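Local coordinates for protein lovastatin nonaketide synthase, polyketide synthase component (Aspergillus terreus, PDB 7CPX) that builds the dihydromonacolin L precursor of lovastatin from nine malonyl-CoA units as a homodimeric, iterative polyketide synthase working with the enoyl reductase LovC, at residues A[2288-2293]-A[2368-2373]; A[2328-2333]-A[2398-2403]. The protein carries 2 engineered substitutions. All blocks are in the same frame, centred on the assembly; numbering follows the deposited sequence.

Both contacts lie in the ketoreductase domain and involve one parallel sheet, whose strands 2288-2294 and 2329-2333 are neighbours. Contact 1 packs helix 2363-2385 against the first of these; contact 2 adds strand 2400-2402, the next element after that helix, beyond the second. Their centres are about 6 Å apart. A probable hydrogen bond joins Ser2293 O to Ile2333 N (2.7 Å), and another, weak in geometry, links Ser2329 OG to Ala2373 O (2.9 Å). Leu2401 CD2 of contact 2 comes to 3.3 Å from Ala2373 N of contact 1. Phe2292, Ser2293 and Ile2333 belong to the NADP pocket, so it is reached where these two strands end; the helix contacts lie further back.

Contact 1: A[2288-2293]-A[2368-2373]; sequences FFVMFS and TLFAEA
The ring of Phe2370 has Phe2288 at one edge and Phe2292 near its rim, with Val2290 between them along the strand. Toward Phe2288 the arrangement is an offset edge-to-face pair: the edge of Phe2370 addresses the face of Phe2288, with centroids 5.3 Å apart and planes at 86°. Phe2370 CZ does the touching, 3.4 Å from Phe2288 CE1. Phe2292 meets Phe2370 rim to rim, neither ring over the other's face, the planes turned by 39° and Phe2292 CZ 3.4 Å from Phe2370 CD2. The Phe2292 ring also has the Val2290 carbonyl oxygen at its edge, in plane.

Val2290 fills the middle. Its CB lies 3.4 Å from Phe2370 CE2, while CG1 lies by CD2 and CE2 and CG2 by CE2 and CZ of the same ring. Phe2370 gets there because its CG stands anti to the backbone N (chi1 176°), carrying the ring from the helix to the strand. One turn on, Ala2373 CB rests 4.1 Å from Val2290 CG1; Ala2373 lies where the two backbones come nearest, its CA 6.7 Å from Val2290 CA.

Leu2172 and Met2176 of helix 2167-2178 also pack on Phe2370. Ala2373 O takes a weak hydrogen bond from Ser2329 OG of the next strand, but none crosses between strand 2288-2293 and helix 2368-2373: between these two segments the joint is apolar packing, centred on a buried aromatic cluster.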
ATOM      1  N   PHE A2288      49.660 -20.316 -35.870  1.00100.62           N
ATOM      2  CA  PHE A2288      49.433 -21.489 -35.044  1.00100.62           C
ATOM      3  C   PHE A2288      49.151 -22.681 -35.942  1.00100.62           C
ATOM      4  O   PHE A2288      48.619 -22.533 -37.045  1.00100.62           O
ATOM      5  CB  PHE A2288      48.264 -21.272 -34.077  1.00100.62           C
ATOM      6  CG  PHE A2288      46.956 -21.001 -34.765  1.00100.62           C
ATOM      7  CD1 PHE A2288      46.174 -22.042 -35.230  1.00100.62           C
ATOM      8  CD2 PHE A2288      46.507 -19.706 -34.944  1.00100.62           C
ATOM      9  CE1 PHE A2288      44.974 -21.799 -35.863  1.00100.62           C
ATOM     10  CE2 PHE A2288      45.306 -19.455 -35.574  1.00100.62           C
ATOM     11  CZ  PHE A2288      44.536 -20.505 -36.034  1.00100.62           C
ATOM     12  N   PHE A2289      49.517 -23.865 -35.455  1.00102.35           N
ATOM     13  CA  PHE A2289      49.143 -25.139 -36.069  1.00102.35           C
ATOM     14  C   PHE A2289      48.594 -25.996 -34.932  1.00102.35           C
ATOM     15  O   PHE A2289      49.320 -26.780 -34.315  1.00102.35           O
ATOM     16  CB  PHE A2289      50.330 -25.793 -36.778  1.00102.35           C
ATOM     17  CG  PHE A2289      49.941 -26.860 -37.772  1.00102.35           C
ATOM     18  CD1 PHE A2289      48.809 -27.635 -37.583  1.00102.35           C
ATOM     19  CD2 PHE A2289      50.714 -27.083 -38.897  1.00102.35           C
ATOM     20  CE1 PHE A2289      48.459 -28.611 -38.495  1.00102.35           C
ATOM     21  CE2 PHE A2289      50.368 -28.058 -39.813  1.00102.35           C
ATOM     22  CZ  PHE A2289      49.239 -28.822 -39.612  1.00102.35           C
ATOM     23  N   VAL A2290      47.305 -25.841 -34.660  1.00 99.04           N
ATOM     24  CA  VAL A2290      46.649 -26.547 -33.568  1.00 99.04           C
ATOM     25  C   VAL A2290      46.102 -27.860 -34.105  1.00 99.04           C
ATOM     26  O   VAL A2290      45.258 -27.870 -35.007  1.00 99.04           O
ATOM     27  CB  VAL A2290      45.528 -25.700 -32.949  1.00 99.04           C
ATOM     28  CG1 VAL A2290      44.854 -26.464 -31.828  1.00 99.04           C
ATOM     29  CG2 VAL A2290      46.079 -24.385 -32.439  1.00 99.04           C
ATOM     30  N   MET A2291      46.582 -28.967 -33.550  1.00102.91           N
ATOM     31  CA  MET A2291      46.135 -30.301 -33.923  1.00102.91           C
ATOM     32  C   MET A2291      45.261 -30.842 -32.801  1.00102.91           C
ATOM     33  O   MET A2291      45.725 -30.998 -31.667  1.00102.91           O
ATOM     34  CB  MET A2291      47.330 -31.214 -34.190  1.00102.91           C
ATOM     35  CG  MET A2291      47.863 -31.118 -35.610  1.00102.91           C
ATOM     36  SD  MET A2291      49.612 -31.530 -35.731  1.00102.91           S
ATOM     37  CE  MET A2291      50.350 -30.000 -35.164  1.00102.91           C
ATOM     38  N   PHE A2292      44.002 -31.128 -33.123  1.00101.20           N
ATOM     39  CA  PHE A2292      43.001 -31.502 -32.127  1.00101.20           C
ATOM     40  C   PHE A2292      43.234 -32.944 -31.704  1.00101.20           C
ATOM     41  O   PHE A2292      42.745 -33.889 -32.324  1.00101.20           O
ATOM     42  CB  PHE A2292      41.597 -31.306 -32.683  1.00101.20           C
ATOM     43  CG  PHE A2292      41.135 -29.878 -32.670  1.00101.20           C
ATOM     44  CD1 PHE A2292      41.912 -28.878 -33.223  1.00101.20           C
ATOM     45  CD2 PHE A2292      39.916 -29.539 -32.114  1.00101.20           C
ATOM     46  CE1 PHE A2292      41.489 -27.566 -33.211  1.00101.20           C
ATOM     47  CE2 PHE A2292      39.485 -28.230 -32.100  1.00101.20           C
ATOM     48  CZ  PHE A2292      40.271 -27.241 -32.651  1.00101.20           C
ATOM     49  N   SER A2293      43.993 -33.109 -30.627  1.00103.82           N
ATOM     50  CA  SER A2293      44.196 -34.418 -30.037  1.00103.82           C
ATOM     51  C   SER A2293      43.104 -34.711 -29.016  1.00103.82           C
ATOM     52  O   SER A2293      42.429 -33.812 -28.508  1.00103.82           O
ATOM     53  CB  SER A2293      45.568 -34.500 -29.369  1.00103.82           C
ATOM     54  OG  SER A2293      46.608 -34.309 -30.311  1.00103.82           O
ATOM     55  N   THR A2368      38.049 -21.867 -25.627  1.00 96.86           N
ATOM     56  CA  THR A2368      39.089 -21.366 -24.734  1.00 96.86           C
ATOM     57  C   THR A2368      40.346 -22.223 -24.823  1.00 96.86           C
ATOM     58  O   THR A2368      41.466 -21.702 -24.830  1.00 96.86           O
ATOM     59  CB  THR A2368      38.565 -21.334 -23.298  1.00 96.86           C
ATOM     60  OG1 THR A2368      37.343 -20.586 -23.250  1.00 96.86           O
ATOM     61  CG2 THR A2368      39.575 -20.693 -22.360  1.00 96.86           C
ATOM     62  N   LEU A2369      40.178 -23.544 -24.872  1.00 99.79           N
ATOM     63  CA  LEU A2369      41.323 -24.442 -24.981  1.00 99.79           C
ATOM     64  C   LEU A2369      42.079 -24.210 -26.282  1.00 99.79           C
ATOM     65  O   LEU A2369      43.314 -24.145 -26.292  1.00 99.79           O
ATOM     66  CB  LEU A2369      40.845 -25.892 -24.879  1.00 99.79           C
ATOM     67  CG  LEU A2369      41.778 -27.010 -25.343  1.00 99.79           C
ATOM     68  CD1 LEU A2369      43.102 -26.976 -24.607  1.00 99.79           C
ATOM     69  CD2 LEU A2369      41.096 -28.351 -25.145  1.00 99.79           C
ATOM     70  N   PHE A2370      41.352 -24.071 -27.390  1.00 97.80           N
ATOM     71  CA  PHE A2370      41.998 -23.787 -28.667  1.00 97.80           C
ATOM     72  C   PHE A2370      42.695 -22.435 -28.635  1.00 97.80           C
ATOM     73  O   PHE A2370      43.790 -22.276 -29.188  1.00 97.80           O
ATOM     74  CB  PHE A2370      40.967 -23.829 -29.794  1.00 97.80           C
ATOM     75  CG  PHE A2370      41.524 -23.459 -31.135  1.00 97.80           C
ATOM     76  CD1 PHE A2370      41.570 -22.140 -31.539  1.00 97.80           C
ATOM     77  CD2 PHE A2370      42.003 -24.432 -31.990  1.00 97.80           C
ATOM     78  CE1 PHE A2370      42.084 -21.796 -32.766  1.00 97.80           C
ATOM     79  CE2 PHE A2370      42.517 -24.096 -33.222  1.00 97.80           C
ATOM     80  CZ  PHE A2370      42.559 -22.776 -33.612  1.00 97.80           C
ATOM     81  N   ALA A2371      42.068 -21.443 -28.003  1.00 98.41           N
ATOM     82  CA  ALA A2371      42.675 -20.124 -27.892  1.00 98.41           C
ATOM     83  C   ALA A2371      43.986 -20.199 -27.130  1.00 98.41           C
ATOM     84  O   ALA A2371      44.993 -19.609 -27.534  1.00 98.41           O
ATOM     85  CB  ALA A2371      41.714 -19.172 -27.187  1.00 98.41           C
ATOM     86  N   GLU A2372      43.985 -20.923 -26.014  1.00 99.85           N
ATOM     87  CA  GLU A2372      45.200 -21.050 -25.226  1.00 99.85           C
ATOM     88  C   GLU A2372      46.258 -21.845 -25.972  1.00 99.85           C
ATOM     89  O   GLU A2372      47.450 -21.587 -25.805  1.00 99.85           O
ATOM     90  CB  GLU A2372      44.896 -21.702 -23.883  1.00 99.85           C
ATOM     91  CG  GLU A2372      46.037 -21.592 -22.891  1.00 99.85           C
ATOM     92  CD  GLU A2372      45.973 -20.333 -22.047  1.00 99.85           C
ATOM     93  OE1 GLU A2372      44.870 -19.768 -21.893  1.00 99.85           O
ATOM     94  OE2 GLU A2372      47.030 -19.907 -21.535  1.00 99.85           O
ATOM     95  N   ALA A2373      45.849 -22.807 -26.800  1.00 98.85           N
ATOM     96  CA  ALA A2373      46.821 -23.522 -27.623  1.00 98.85           C
ATOM     97  C   ALA A2373      47.451 -22.599 -28.657  1.00 98.85           C
ATOM     98  O   ALA A2373      48.662 -22.661 -28.902  1.00 98.85           O
ATOM     99  CB  ALA A2373      46.158 -24.713 -28.307  1.00 98.85           C
TER

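Contact 2: A[2328-2333]-A[2398-2403]; sequences ASTIDI and DLELTT
Strand 2400-2402 is the last in order of the ketoreductase's parallel sheet and pairs with strand 2329-2333 in register, Thr2330 beside Glu2400, Ile2331 beside Leu2401, Asp2332 beside Thr2402. The two central bonds run in opposite senses, one donated by each strand: Leu2401 N gives to Thr2330 O at 2.9 Å, nearly straight at 164°, and Asp2332 N gives to Leu2401 O, also 2.9 Å. Weak bonds flank them, Thr2330 N to Leu2399 O and Thr2403 N to Asp2332 O.

On the face carrying Thr2330, Asp2332, Glu2400 and Thr2402, the Thr2330 and Glu2400 side chains lie side by side, pointing the same way. Thr2330 OG1 sits between its own N and carbonyl carbon (chi1 52°), turned to the Glu2400 side chain. Asp2332 OD2 is 4.3 Å from Glu2400 OE1; two like charges this close may raise the pKa of one carboxylate. On the face of Ile2331 and Leu2401 the contact is apolar, Ile2331 CG2 4.3 Å from Leu2401 CB, under helix 2363-2385.

Helix 2363-2385 lies between the two strands in the chain and packs on one face, making a beta-alpha-beta crossover (with other short elements in the connection) that closes the Rossmann-type sheet of the short-chain dehydrogenase/reductase fold.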
ATOM      1  N   ALA A2328      53.061 -24.179 -33.542  1.00103.11           N
ATOM      2  CA  ALA A2328      52.285 -25.409 -33.489  1.00103.11           C
ATOM      3  C   ALA A2328      51.929 -25.688 -32.039  1.00103.11           C
ATOM      4  O   ALA A2328      52.539 -25.144 -31.116  1.00103.11           O
ATOM      5  CB  ALA A2328      53.053 -26.587 -34.091  1.00103.11           C
ATOM      6  N   SER A2329      50.935 -26.551 -31.855  1.00100.88           N
ATOM      7  CA  SER A2329      50.479 -26.947 -30.530  1.00100.88           C
ATOM      8  C   SER A2329      49.412 -28.017 -30.710  1.00100.88           C
ATOM      9  O   SER A2329      48.898 -28.231 -31.812  1.00100.88           O
ATOM     10  CB  SER A2329      49.931 -25.763 -29.735  1.00100.88           C
ATOM     11  OG  SER A2329      48.873 -25.134 -30.436  1.00100.88           O
ATOM     12  N   THR A2330      49.088 -28.691 -29.612  1.00102.87           N
ATOM     13  CA  THR A2330      48.031 -29.686 -29.588  1.00102.87           C
ATOM     14  C   THR A2330      47.154 -29.464 -28.368  1.00102.87           C
ATOM     15  O   THR A2330      47.613 -28.973 -27.332  1.00102.87           O
ATOM     16  CB  THR A2330      48.586 -31.112 -29.562  1.00102.87           C
ATOM     17  OG1 THR A2330      49.533 -31.241 -28.494  1.00102.87           O
ATOM     18  CG2 THR A2330      49.255 -31.444 -30.876  1.00102.87           C
ATOM     19  N   ILE A2331      45.886 -29.833 -28.503  1.00100.56           N
ATOM     20  CA  ILE A2331      44.913 -29.757 -27.424  1.00100.56           C
ATOM     21  C   ILE A2331      44.376 -31.163 -27.216  1.00100.56           C
ATOM     22  O   ILE A2331      43.724 -31.724 -28.105  1.00100.56           O
ATOM     23  CB  ILE A2331      43.784 -28.766 -27.734  1.00100.56           C
ATOM     24  CG1 ILE A2331      43.168 -29.048 -29.108  1.00100.56           C
ATOM     25  CG2 ILE A2331      44.316 -27.357 -27.701  1.00100.56           C
ATOM     26  CD1 ILE A2331      42.108 -28.052 -29.517  1.00100.56           C
ATOM     27  N   ASP A2332      44.659 -31.744 -26.051  1.00106.90           N
ATOM     28  CA  ASP A2332      44.190 -33.091 -25.734  1.00106.90           C
ATOM     29  C   ASP A2332      42.795 -32.958 -25.138  1.00106.90           C
ATOM     30  O   ASP A2332      42.595 -32.892 -23.923  1.00106.90           O
ATOM     31  CB  ASP A2332      45.159 -33.788 -24.792  1.00106.90           C
ATOM     32  CG  ASP A2332      46.602 -33.632 -25.228  1.00106.90           C
ATOM     33  OD1 ASP A2332      47.195 -32.567 -24.956  1.00106.90           O
ATOM     34  OD2 ASP A2332      47.140 -34.568 -25.854  1.00106.90           O
ATOM     35  N   ILE A2333      41.814 -32.912 -26.025  1.00102.03           N
ATOM     36  CA  ILE A2333      40.442 -32.605 -25.644  1.00102.03           C
ATOM     37  C   ILE A2333      39.800 -33.824 -25.001  1.00102.03           C
ATOM     38  O   ILE A2333      40.068 -34.972 -25.375  1.00102.03           O
ATOM     39  CB  ILE A2333      39.636 -32.139 -26.871  1.00102.03           C
ATOM     40  CG1 ILE A2333      40.334 -30.971 -27.570  1.00102.03           C
ATOM     41  CG2 ILE A2333      38.244 -31.720 -26.447  1.00102.03           C
ATOM     42  CD1 ILE A2333      39.953 -30.833 -29.020  1.00102.03           C
ATOM     43  N   ASP A2398      54.153 -26.945 -22.436  1.00108.08           N
ATOM     44  CA  ASP A2398      53.213 -25.868 -22.716  1.00108.08           C
ATOM     45  C   ASP A2398      52.516 -26.050 -24.056  1.00108.08           C
ATOM     46  O   ASP A2398      51.362 -25.636 -24.203  1.00108.08           O
ATOM     47  CB  ASP A2398      53.937 -24.521 -22.689  1.00108.08           C
ATOM     48  CG  ASP A2398      55.115 -24.475 -23.641  1.00108.08           C
ATOM     49  OD1 ASP A2398      55.385 -25.497 -24.305  1.00108.08           O
ATOM     50  OD2 ASP A2398      55.771 -23.416 -23.724  1.00108.08           O
ATOM     51  N   LEU A2399      53.190 -26.656 -25.037  1.00105.47           N
ATOM     52  CA  LEU A2399      52.568 -26.852 -26.341  1.00105.47           C
ATOM     53  C   LEU A2399      51.343 -27.747 -26.239  1.00105.47           C
ATOM     54  O   LEU A2399      50.288 -27.432 -26.802  1.00105.47           O
ATOM     55  CB  LEU A2399      53.576 -27.451 -27.319  1.00105.47           C
ATOM     56  CG  LEU A2399      54.910 -26.721 -27.458  1.00105.47           C
ATOM     57  CD1 LEU A2399      55.721 -27.340 -28.579  1.00105.47           C
ATOM     58  CD2 LEU A2399      54.695 -25.239 -27.703  1.00105.47           C
ATOM     59  N   GLU A2400      51.459 -28.862 -25.523  1.00106.87           N
ATOM     60  CA  GLU A2400      50.363 -29.818 -25.390  1.00106.87           C
ATOM     61  C   GLU A2400      49.496 -29.385 -24.218  1.00106.87           C
ATOM     62  O   GLU A2400      49.881 -29.529 -23.056  1.00106.87           O
ATOM     63  CB  GLU A2400      50.893 -31.232 -25.190  1.00106.87           C
ATOM     64  CG  GLU A2400      51.853 -31.697 -26.267  1.00106.87           C
ATOM     65  CD  GLU A2400      52.102 -33.193 -26.213  1.00106.87           C
ATOM     66  OE1 GLU A2400      51.385 -33.889 -25.465  1.00106.87           O
ATOM     67  OE2 GLU A2400      53.013 -33.672 -26.919  1.00106.87           O
ATOM     68  N   LEU A2401      48.318 -28.851 -24.523  1.00101.71           N
ATOM     69  CA  LEU A2401      47.354 -28.470 -23.497  1.00101.71           C
ATOM     70  C   LEU A2401      46.519 -29.695 -23.164  1.00101.71           C
ATOM     71  O   LEU A2401      45.574 -30.035 -23.881  1.00101.71           O
ATOM     72  CB  LEU A2401      46.485 -27.313 -23.973  1.00101.71           C
ATOM     73  CG  LEU A2401      47.169 -25.946 -24.035  1.00101.71           C
ATOM     74  CD1 LEU A2401      48.252 -25.919 -25.099  1.00101.71           C
ATOM     75  CD2 LEU A2401      46.150 -24.857 -24.292  1.00101.71           C
ATOM     76  N   THR A2402      46.893 -30.385 -22.091  1.00108.03           N
ATOM     77  CA  THR A2402      46.123 -31.533 -21.636  1.00108.03           C
ATOM     78  C   THR A2402      44.799 -31.059 -21.054  1.00108.03           C
ATOM     79  O   THR A2402      44.763 -30.128 -20.244  1.00108.03           O
ATOM     80  CB  THR A2402      46.913 -32.322 -20.596  1.00108.03           C
ATOM     81  OG1 THR A2402      48.168 -32.727 -21.157  1.00108.03           O
ATOM     82  CG2 THR A2402      46.142 -33.554 -20.153  1.00108.03           C
ATOM     83  N   THR A2403      43.711 -31.700 -21.468  1.00103.73           N
ATOM     84  CA  THR A2403      42.383 -31.247 -21.089  1.00103.73           C
ATOM     85  C   THR A2403      41.439 -32.437 -21.032  1.00103.73           C
ATOM     86  O   THR A2403      41.683 -33.479 -21.645  1.00103.73           O
ATOM     87  CB  THR A2403      41.861 -30.192 -22.072  1.00103.73           C
ATOM     88  OG1 THR A2403      42.857 -29.178 -22.260  1.00103.73           O
ATOM     89  CG2 THR A2403      40.596 -29.552 -21.549  1.00103.73           C
TER